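Butyryl-CoA dehydrogenase (Marinomonas mediterranea, PDB 6CXT) is an acyl-CoA dehydrogenase-family flavoprotein that carries bound flavin-adenine dinucleotide. Local coordinates at residues A326-G331 / K354-S359; A253-L258 / V290-A295; Y147-G152 / N216-K221. All blocks are in the same frame, centred on the assembly; numbering follows the deposited sequence. Where two conformers were deposited one is given.

Contacts 1 and 2 adjoin each other in the mainly helical C-terminal domain, their centres about 11 Å apart, whereas contact 3 lies on the other side of the chain's centre, its own centre about 38 Å from that of contact 1 and about 45 Å from that of contact 2. The first two are buried and largely apolar: each joins antiparallel helices through side chains. They are coupled where helix 248-267 of contact 2 meets helix 313-338 of contact 1, with a probable hydrogen bond between Ser330 and Asp257. Contact 3, only partly buried, joins two strands of a sheet, so main-chain hydrogen bonds do the holding; one face is buried and mostly apolar, the other mixed and more exposed.

Contact 1: residues A326-G331 / K354-S359; sequences AFVQSG and KDALGS. With EDO (1,2-ethanediol), chain E.
The methyl group of Ala356 is the bump of this interface, and Phe327 and Val328 form the hollow that takes it, joining helices 313-338 and 351-359 in the C-terminal helical domain of the acyl-CoA dehydrogenase fold. The floor of the hollow is helix backbone, with Ala356 CB only 3.4 Å from Phe327 O. One wall is the Phe327 ring: the methyl sits over its face, offset toward the rim, in a CH-pi contact with Ala356 CB 3.7 Å from the ring centroid and 22° off the normal. The other wall is Val328 CG2. With Phe327 CG anti to the backbone N (chi1 -174°), the ring points at the neighbouring helix and crosses it at a slant, CD2 and CE2 passing over the main chain of Ala356. So small a knob lets the two antiparallel segments, inclined at 162°, approach to 8.1 Å between axes.

Neighbouring side chains finish the fit. Beyond the valine wall, Leu357 CD2 meets Val328 CG2 at 4.1 Å, while Ser359 OG lies at the edge of the phenylalanine ring. Ser359 OG turns back on its own helix and donates to a lone pair of Ala356 O at 2.7 Å; this side chain is about 8 Å from the bound FAD. Leu357 touches Ile335 of a second subunit.

Asp355 marks the polar margin: OD1 accepts Leu204 N, and Asp355 OD2 accepts O2 of the ethanediol, probably a crystallisation additive, at 2.7 Å. The chemistry therefore separates: van der Waals and CH-pi contact hold the two segments, without a polar bond between them, while Asp355 and Ser359 find their hydrogen-bond partners elsewhere.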
loop_
_atom_site.group_PDB
_atom_site.type_symbol
_atom_site.label_atom_id
_atom_site.label_comp_id
_atom_site.label_asym_id
_atom_site.label_seq_id
_atom_site.Cartn_x
_atom_site.Cartn_y
_atom_site.Cartn_z
ATOM N N ALA B 326 -2.187 1.755 12.002
ATOM C CA ALA B 326 -1.574 0.442 12.292
ATOM C C ALA B 326 -2.613 -0.510 12.901
ATOM O O ALA B 326 -2.611 -1.698 12.617
ATOM C CB ALA B 326 -0.343 0.595 13.194
ATOM N N PHE B 327 -3.539 0.034 13.702
ATOM C CA PHE B 327 -4.514 -0.754 14.399
ATOM C C PHE B 327 -5.512 -1.336 13.400
ATOM O O PHE B 327 -5.884 -2.501 13.503
ATOM C CB PHE B 327 -5.167 0.062 15.558
ATOM C CG PHE B 327 -6.100 -0.715 16.451
ATOM C CD1 PHE B 327 -5.931 -2.096 16.703
ATOM C CD2 PHE B 327 -7.114 -0.022 17.150
ATOM C CE1 PHE B 327 -6.781 -2.794 17.598
ATOM C CE2 PHE B 327 -7.961 -0.715 18.010
ATOM C CZ PHE B 327 -7.801 -2.100 18.233
ATOM N N VAL B 328 -5.895 -0.571 12.388
ATOM C CA VAL B 328 -6.768 -1.117 11.330
ATOM C C VAL B 328 -6.021 -2.273 10.594
ATOM O O VAL B 328 -6.587 -3.350 10.359
ATOM C CB VAL B 328 -7.146 0.022 10.303
ATOM C CG1 VAL B 328 -7.765 -0.555 9.017
ATOM C CG2 VAL B 328 -8.170 0.988 10.951
ATOM N N GLN B 329 -4.760 -2.065 10.267
ATOM C CA GLN B 329 -4.011 -3.099 9.553
ATOM C C GLN B 329 -3.850 -4.346 10.440
ATOM O O GLN B 329 -3.943 -5.466 9.948
ATOM C CB GLN B 329 -2.655 -2.563 9.111
ATOM C CG GLN B 329 -2.739 -1.383 8.132
ATOM C CD GLN B 329 -1.392 -0.774 7.867
ATOM O OE1 GLN B 329 -0.902 0.054 8.658
ATOM N NE2 GLN B 329 -0.780 -1.144 6.758
ATOM N N SER B 330 -3.593 -4.116 11.724
ATOM C CA SER B 330 -3.456 -5.205 12.698
ATOM C C SER B 330 -4.756 -6.055 12.769
ATOM O O SER B 330 -4.728 -7.300 12.739
ATOM C CB SER B 330 -3.139 -4.616 14.091
ATOM O OG SER B 330 -2.962 -5.703 15.034
ATOM N N GLY B 331 -5.920 -5.367 12.848
ATOM C CA GLY B 331 -7.208 -6.051 12.873
ATOM C C GLY B 331 -7.412 -6.897 11.602
ATOM O O GLY B 331 -7.899 -8.031 11.682
ATOM N N LYS B 354 -13.075 -4.110 14.159
ATOM C CA LYS B 354 -14.318 -3.353 14.449
ATOM C C LYS B 354 -14.002 -2.105 15.271
ATOM O O LYS B 354 -14.540 -1.024 15.004
ATOM C CB LYS B 354 -15.333 -4.267 15.171
ATOM C CG LYS B 354 -15.878 -5.357 14.226
ATOM C CD LYS B 354 -17.050 -6.073 14.865
ATOM C CE LYS B 354 -16.543 -7.006 15.952
ATOM N NZ LYS B 354 -17.757 -7.510 16.663
ATOM N N ASP B 355 -13.104 -2.254 16.223
ATOM C CA ASP B 355 -12.708 -1.157 17.102
ATOM C C ASP B 355 -11.774 -0.228 16.416
ATOM O O ASP B 355 -11.886 1.000 16.585
ATOM C CB ASP B 355 -12.057 -1.696 18.400
ATOM C CG ASP B 355 -13.048 -2.507 19.234
ATOM O OD1 ASP B 355 -14.297 -2.493 18.958
ATOM O OD2 ASP B 355 -12.603 -3.176 20.192
ATOM N N ALA B 356 -10.847 -0.787 15.616
ATOM C CA ALA B 356 -9.842 0.006 14.930
ATOM C C ALA B 356 -10.468 0.999 13.954
ATOM O O ALA B 356 -9.973 2.142 13.803
ATOM C CB ALA B 356 -8.821 -0.880 14.185
ATOM N N LEU B 357 -11.546 0.574 13.298
ATOM C CA LEU B 357 -12.163 1.439 12.305
ATOM C C LEU B 357 -12.788 2.704 12.980
ATOM O O LEU B 357 -12.924 3.729 12.306
ATOM C CB LEU B 357 -13.199 0.693 11.476
ATOM C CG LEU B 357 -12.483 -0.166 10.385
ATOM C CD1 LEU B 357 -13.407 -1.256 9.827
ATOM C CD2 LEU B 357 -11.918 0.736 9.267
ATOM N N GLY B 358 -13.156 2.581 14.246
ATOM C CA GLY B 358 -13.545 3.760 15.071
ATOM C C GLY B 358 -12.347 4.706 15.249
ATOM O O GLY B 358 -12.487 5.931 15.085
ATOM N N SER B 359 -11.164 4.131 15.543
ATOM C CA SER B 359 -9.988 4.905 15.948
ATOM C C SER B 359 -9.455 5.836 14.821
ATOM O O SER B 359 -8.770 6.826 15.151
ATOM C CB SER B 359 -8.871 4.023 16.482
ATOM O OG SER B 359 -8.178 3.423 15.364
HETATM C C1 EDO E . -16.378 -3.731 23.155
HETATM O O1 EDO E . -16.417 -2.593 24.030
HETATM C C2 EDO E . -14.974 -4.353 22.956
HETATM O O2 EDO E . -14.160 -3.294 22.400
#

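Contact 2: residues A253-L258 / V290-A295; sequences AMQRDL and VRLESA
Met254 and Leu292 bring the two backbones nearest, their CA atoms 6.8 Å apart, where segments 253-258 and 290-295 run antiparallel at 160° with 10.3 Å between axes. This is packing between long helices of the antiparallel bundle that forms the C-terminal domain of the acyl-CoA dehydrogenase fold. The spacing leaves room for a whole leucine, and Leu292 fills it. Its CG is anti to the backbone N (chi1 176°), which carries the forked end straight across the gap, and the two methyls take different neighbours.

Leu292 CD1 goes to the methionine side and rests on Met254 CB at 3.7 Å. Leu292 CD2 goes to the other, settling against the main chain at Gln255 CA, 3.5 Å away, and meeting Leu258 CD2 at 3.9 Å. Leu258 continues the apolar surface onto Ile285 and Met288 of helix 279-306. At the opposite end of the seam the methionine chain bends at its last torsion, and its terminal methyl approaches the small residue Ala295, with Met254 CE 4.3 Å from Ala295 CB.

The side of segment 290-295 turned from helix 248-267 meets a third subunit: Ser294 OG is hydrogen-bonded to Ser294 OG of that subunit. Asp257 on the other helix ties its OD1 to Ser352 OG.

Gln255 closes the seam. Its side chain crosses Leu292 at about a right angle; Arg296 NH2 is hydrogen-bonded to its amide oxygen and Asn259 OD1 to its NE2, and Gln255 OE1 lies 3.5 Å from Leu292 CD2.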
loop_
_atom_site.group_PDB
_atom_site.type_symbol
_atom_site.label_atom_id
_atom_site.label_comp_id
_atom_site.label_asym_id
_atom_site.label_seq_id
_atom_site.Cartn_x
_atom_site.Cartn_y
_atom_site.Cartn_z
ATOM N N ALA B 253 -3.470 -2.899 22.551
ATOM C CA ALA B 253 -4.314 -3.851 21.849
ATOM C C ALA B 253 -3.523 -4.526 20.680
ATOM O O ALA B 253 -3.697 -5.725 20.420
ATOM C CB ALA B 253 -5.597 -3.201 21.333
ATOM N N MET B 254 -2.673 -3.771 20.012
ATOM C CA MET B 254 -1.879 -4.310 18.883
ATOM C C MET B 254 -0.821 -5.307 19.392
ATOM O O MET B 254 -0.551 -6.261 18.701
ATOM C CB MET B 254 -1.207 -3.172 18.076
ATOM C CG MET B 254 -2.270 -2.524 17.157
ATOM S SD MET B 254 -1.414 -1.332 16.117
ATOM C CE MET B 254 -1.147 0.058 17.239
ATOM N N GLN B 255 -0.232 -5.063 20.554
ATOM C CA GLN B 255 0.738 -6.052 21.149
ATOM C C GLN B 255 0.011 -7.369 21.359
ATOM O O GLN B 255 0.518 -8.445 20.995
ATOM C CB GLN B 255 1.344 -5.550 22.481
ATOM C CG GLN B 255 2.425 -6.517 23.023
ATOM C CD GLN B 255 3.602 -6.664 22.043
ATOM O OE1 GLN B 255 4.285 -5.684 21.746
ATOM N NE2 GLN B 255 3.845 -7.881 21.540
ATOM N N ARG B 256 -1.234 -7.287 21.831
ATOM C CA ARG B 256 -2.073 -8.471 21.993
ATOM C C ARG B 256 -2.382 -9.190 20.675
ATOM O O ARG B 256 -2.212 -10.412 20.588
ATOM C CB ARG B 256 -3.376 -8.182 22.776
ATOM C CG ARG B 256 -4.249 -9.455 22.906
ATOM C CD ARG B 256 -5.570 -9.231 23.705
ATOM N NE ARG B 256 -6.403 -8.196 23.073
ATOM C CZ ARG B 256 -6.669 -6.990 23.592
ATOM N NH1 ARG B 256 -6.204 -6.613 24.807
ATOM N NH2 ARG B 256 -7.468 -6.164 22.912
ATOM N N ASP B 257 -2.847 -8.457 19.662
ATOM C CA ASP B 257 -2.999 -9.003 18.320
ATOM C C ASP B 257 -1.732 -9.746 17.852
ATOM O O ASP B 257 -1.809 -10.867 17.336
ATOM C CB ASP B 257 -3.251 -7.878 17.275
ATOM C CG ASP B 257 -4.697 -7.317 17.313
ATOM O OD1 ASP B 257 -5.594 -7.924 17.988
ATOM O OD2 ASP B 257 -4.934 -6.276 16.602
ATOM N N LEU B 258 -0.599 -9.098 18.000
ATOM C CA LEU B 258 0.677 -9.662 17.532
ATOM C C LEU B 258 1.017 -10.965 18.282
ATOM O O LEU B 258 1.353 -11.963 17.657
ATOM C CB LEU B 258 1.785 -8.644 17.695
ATOM C CG LEU B 258 3.205 -9.100 17.324
ATOM C CD1 LEU B 258 3.244 -9.537 15.848
ATOM C CD2 LEU B 258 4.194 -7.941 17.543
ATOM N N VAL B 290 6.740 -4.614 12.931
ATOM C CA VAL B 290 7.375 -3.354 12.501
ATOM C C VAL B 290 6.437 -2.141 12.779
ATOM O O VAL B 290 6.843 -1.137 13.414
ATOM C CB VAL B 290 7.760 -3.399 11.017
ATOM C CG1 VAL B 290 8.292 -2.011 10.546
ATOM C CG2 VAL B 290 8.814 -4.520 10.775
ATOM N N ARG B 291 5.218 -2.252 12.283
ATOM C CA ARG B 291 4.272 -1.147 12.435
ATOM C C ARG B 291 3.967 -0.874 13.922
ATOM O O ARG B 291 3.799 0.283 14.302
ATOM C CB ARG B 291 2.987 -1.444 11.649
ATOM C CG ARG B 291 3.227 -1.357 10.119
ATOM C CD ARG B 291 1.851 -1.465 9.391
ATOM N NE ARG B 291 1.036 -2.608 9.916
ATOM C CZ ARG B 291 0.856 -3.793 9.303
ATOM N NH1 ARG B 291 1.451 -4.045 8.146
ATOM N NH2 ARG B 291 0.091 -4.733 9.894
ATOM N N LEU B 292 3.976 -1.925 14.752
ATOM C CA LEU B 292 3.762 -1.747 16.161
ATOM C C LEU B 292 4.950 -1.067 16.861
ATOM O O LEU B 292 4.763 -0.133 17.667
ATOM C CB LEU B 292 3.451 -3.104 16.811
ATOM C CG LEU B 292 3.301 -3.080 18.347
ATOM C CD1 LEU B 292 2.203 -2.063 18.764
ATOM C CD2 LEU B 292 2.880 -4.477 18.805
ATOM N N GLU B 293 6.178 -1.513 16.576
ATOM C CA GLU B 293 7.347 -0.819 17.177
ATOM C C GLU B 293 7.332 0.660 16.812
ATOM O O GLU B 293 7.538 1.529 17.668
ATOM C CB GLU B 293 8.705 -1.452 16.783
ATOM C CG GLU B 293 9.848 -0.815 17.588
ATOM C CD GLU B 293 11.239 -1.082 17.000
ATOM O OE1 GLU B 293 11.725 -0.236 16.217
ATOM O OE2 GLU B 293 11.830 -2.154 17.293
ATOM N N SER B 294 7.081 0.923 15.534
ATOM C CA SER B 294 6.974 2.260 15.036
ATOM C C SER B 294 5.896 3.078 15.791
ATOM O O SER B 294 6.205 4.175 16.288
ATOM C CB SER B 294 6.594 2.186 13.564
ATOM O OG SER B 294 6.296 3.497 13.065
ATOM N N ALA B 295 4.667 2.552 15.866
ATOM C CA ALA B 295 3.539 3.308 16.487
ATOM C C ALA B 295 3.836 3.582 17.975
ATOM O O ALA B 295 3.576 4.706 18.478
ATOM C CB ALA B 295 2.239 2.533 16.324
#

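Contact 3: residues Y147-G152 / N216-K221; sequences YYVLNG and NCTIHK
Leu150 and Ile219 form the apolar centre on one face of this antiparallel sheet, in the middle, beta-rich part of the acyl-CoA dehydrogenase fold. Leu150 CD1 meets Ile219 CD1 at 3.9 Å; the isoleucine reaches it because CG1 stands between its own N and carbonyl carbon (chi1 57°). Cys217 and Tyr148 extend this buried face, and Phe184 of strand 181-187 packs against Leu150 and Ile219 and meets the Tyr148 ring edge-to-face.

Beneath the side chains, Tyr148 with Ile219 and Leu150 with Cys217 are hydrogen-bonded pairs, each made by two reciprocal N-H to O bonds. Tyr148 N to Ile219 O measures 2.7 Å. On the opposite, more exposed face the non-hydrogen-bonded pair Val149 and Thr218 touches through Val149 CG2 and Thr218 OG1, 3.7 Å apart.

One end of the strand pair is aromatic. His220 turns its edge to the face of Tyr147 in a T-shaped stack, centroids 5.1 Å apart and planes at 83°, with His220 CD2 over the Tyr147 face, displaced toward the rim.

At the other end Asn216 and Cys217 both face Leu150, a G1 beta bulge that accompanies the corner in the chain. There Asn151 supplies a side-chain acceptor for the main chain: Asn216 N donates to Asn151 OD1 at 2.9 Å, in the plane of the amide carbonyl.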
loop_
_atom_site.group_PDB
_atom_site.type_symbol
_atom_site.label_atom_id
_atom_site.label_comp_id
_atom_site.label_asym_id
_atom_site.label_seq_id
_atom_site.Cartn_x
_atom_site.Cartn_y
_atom_site.Cartn_z
ATOM N N TYR B 147 -25.765 33.733 34.300
ATOM C CA TYR B 147 -26.108 32.390 33.761
ATOM C C TYR B 147 -25.920 32.399 32.272
ATOM O O TYR B 147 -25.909 33.459 31.636
ATOM C CB TYR B 147 -27.563 31.971 34.099
ATOM C CG TYR B 147 -27.785 31.801 35.568
ATOM C CD1 TYR B 147 -28.117 32.916 36.403
ATOM C CD2 TYR B 147 -27.649 30.539 36.160
ATOM C CE1 TYR B 147 -28.278 32.748 37.778
ATOM C CE2 TYR B 147 -27.817 30.366 37.529
ATOM C CZ TYR B 147 -28.133 31.470 38.330
ATOM O OH TYR B 147 -28.298 31.233 39.658
ATOM N N TYR B 148 -25.776 31.199 31.704
ATOM C CA TYR B 148 -25.798 31.056 30.265
ATOM C C TYR B 148 -26.910 30.145 29.910
ATOM O O TYR B 148 -27.191 29.258 30.672
ATOM C CB TYR B 148 -24.491 30.444 29.786
ATOM C CG TYR B 148 -23.368 31.422 29.672
ATOM C CD1 TYR B 148 -23.194 32.173 28.506
ATOM C CD2 TYR B 148 -22.470 31.584 30.722
ATOM C CE1 TYR B 148 -22.134 33.074 28.388
ATOM C CE2 TYR B 148 -21.397 32.459 30.615
ATOM C CZ TYR B 148 -21.239 33.206 29.461
ATOM O OH TYR B 148 -20.175 34.086 29.386
ATOM N N VAL B 149 -27.570 30.421 28.798
ATOM C CA VAL B 149 -28.607 29.563 28.282
ATOM C C VAL B 149 -28.024 28.872 27.035
ATOM O O VAL B 149 -27.656 29.545 26.040
ATOM C CB VAL B 149 -29.862 30.391 27.948
ATOM C CG1 VAL B 149 -30.972 29.574 27.294
ATOM C CG2 VAL B 149 -30.381 31.059 29.242
ATOM N N LEU B 150 -28.034 27.535 27.072
ATOM C CA LEU B 150 -27.411 26.700 26.020
ATOM C C LEU B 150 -28.498 26.047 25.204
ATOM O O LEU B 150 -29.493 25.515 25.754
ATOM C CB LEU B 150 -26.493 25.657 26.646
ATOM C CG LEU B 150 -25.026 26.040 26.846
ATOM C CD1 LEU B 150 -24.789 27.086 27.949
ATOM C CD2 LEU B 150 -24.192 24.791 27.110
ATOM N N ASN B 151 -28.335 26.115 23.887
ATOM C CA ASN B 151 -29.294 25.577 23.024
ATOM C C ASN B 151 -28.642 24.868 21.829
ATOM O O ASN B 151 -27.943 25.513 21.058
ATOM C CB ASN B 151 -30.169 26.702 22.526
ATOM C CG ASN B 151 -31.538 26.230 22.183
ATOM O OD1 ASN B 151 -32.330 25.857 23.058
ATOM N ND2 ASN B 151 -31.828 26.210 20.890
ATOM N N GLY B 152 -28.903 23.569 21.646
ATOM C CA GLY B 152 -28.447 22.902 20.384
ATOM C C GLY B 152 -28.349 21.388 20.587
ATOM O O GLY B 152 -28.490 20.898 21.716
ATOM N N ASN B 216 -32.660 24.896 25.728
ATOM C CA ASN B 216 -32.660 26.032 26.684
ATOM C C ASN B 216 -32.214 25.618 28.053
ATOM O O ASN B 216 -32.958 25.709 29.034
ATOM C CB ASN B 216 -34.049 26.722 26.709
ATOM C CG ASN B 216 -34.314 27.523 25.419
ATOM O OD1 ASN B 216 -33.475 28.324 24.966
ATOM N ND2 ASN B 216 -35.466 27.294 24.810
ATOM N N CYS B 217 -30.991 25.119 28.128
ATOM C CA CYS B 217 -30.427 24.661 29.366
ATOM C C CYS B 217 -29.798 25.881 29.981
ATOM O O CYS B 217 -28.936 26.517 29.346
ATOM C CB CYS B 217 -29.329 23.595 29.107
ATOM S SG CYS B 217 -30.098 22.059 28.579
ATOM N N THR B 218 -30.183 26.167 31.230
ATOM C CA THR B 218 -29.593 27.250 32.000
ATOM C C THR B 218 -28.546 26.799 32.926
ATOM O O THR B 218 -28.774 25.962 33.818
ATOM C CB THR B 218 -30.735 28.029 32.734
ATOM O OG1 THR B 218 -31.558 28.554 31.700
ATOM C CG2 THR B 218 -30.164 29.148 33.589
ATOM N N ILE B 219 -27.353 27.355 32.775
ATOM C CA ILE B 219 -26.325 27.007 33.748
ATOM C C ILE B 219 -25.621 28.265 34.299
ATOM O O ILE B 219 -25.478 29.269 33.583
ATOM C CB ILE B 219 -25.229 26.070 33.137
ATOM C CG1 ILE B 219 -24.613 26.750 31.918
ATOM C CG2 ILE B 219 -25.822 24.708 32.686
ATOM C CD1 ILE B 219 -23.387 26.022 31.423
ATOM N N HIS B 220 -25.136 28.150 35.522
ATOM C CA HIS B 220 -24.435 29.246 36.148
ATOM C C HIS B 220 -23.106 29.460 35.439
ATOM O O HIS B 220 -22.469 28.502 35.005
ATOM C CB HIS B 220 -24.194 28.973 37.620
ATOM C CG HIS B 220 -23.740 30.184 38.363
ATOM N ND1 HIS B 220 -22.426 30.397 38.708
ATOM C CD2 HIS B 220 -24.420 31.283 38.774
ATOM C CE1 HIS B 220 -22.316 31.564 39.320
ATOM N NE2 HIS B 220 -23.512 32.120 39.374
ATOM N N LYS B 221 -22.694 30.715 35.331
ATOM C CA LYS B 221 -21.436 31.066 34.674
ATOM C C LYS B 221 -20.205 30.409 35.289
ATOM O O LYS B 221 -19.224 30.241 34.577
ATOM C CB LYS B 221 -21.245 32.588 34.619
ATOM C CG LYS B 221 -20.935 33.190 35.982
ATOM C CD LYS B 221 -20.705 34.685 35.872
ATOM C CE LYS B 221 -20.476 35.271 37.256
ATOM N NZ LYS B 221 -20.340 36.742 37.130
#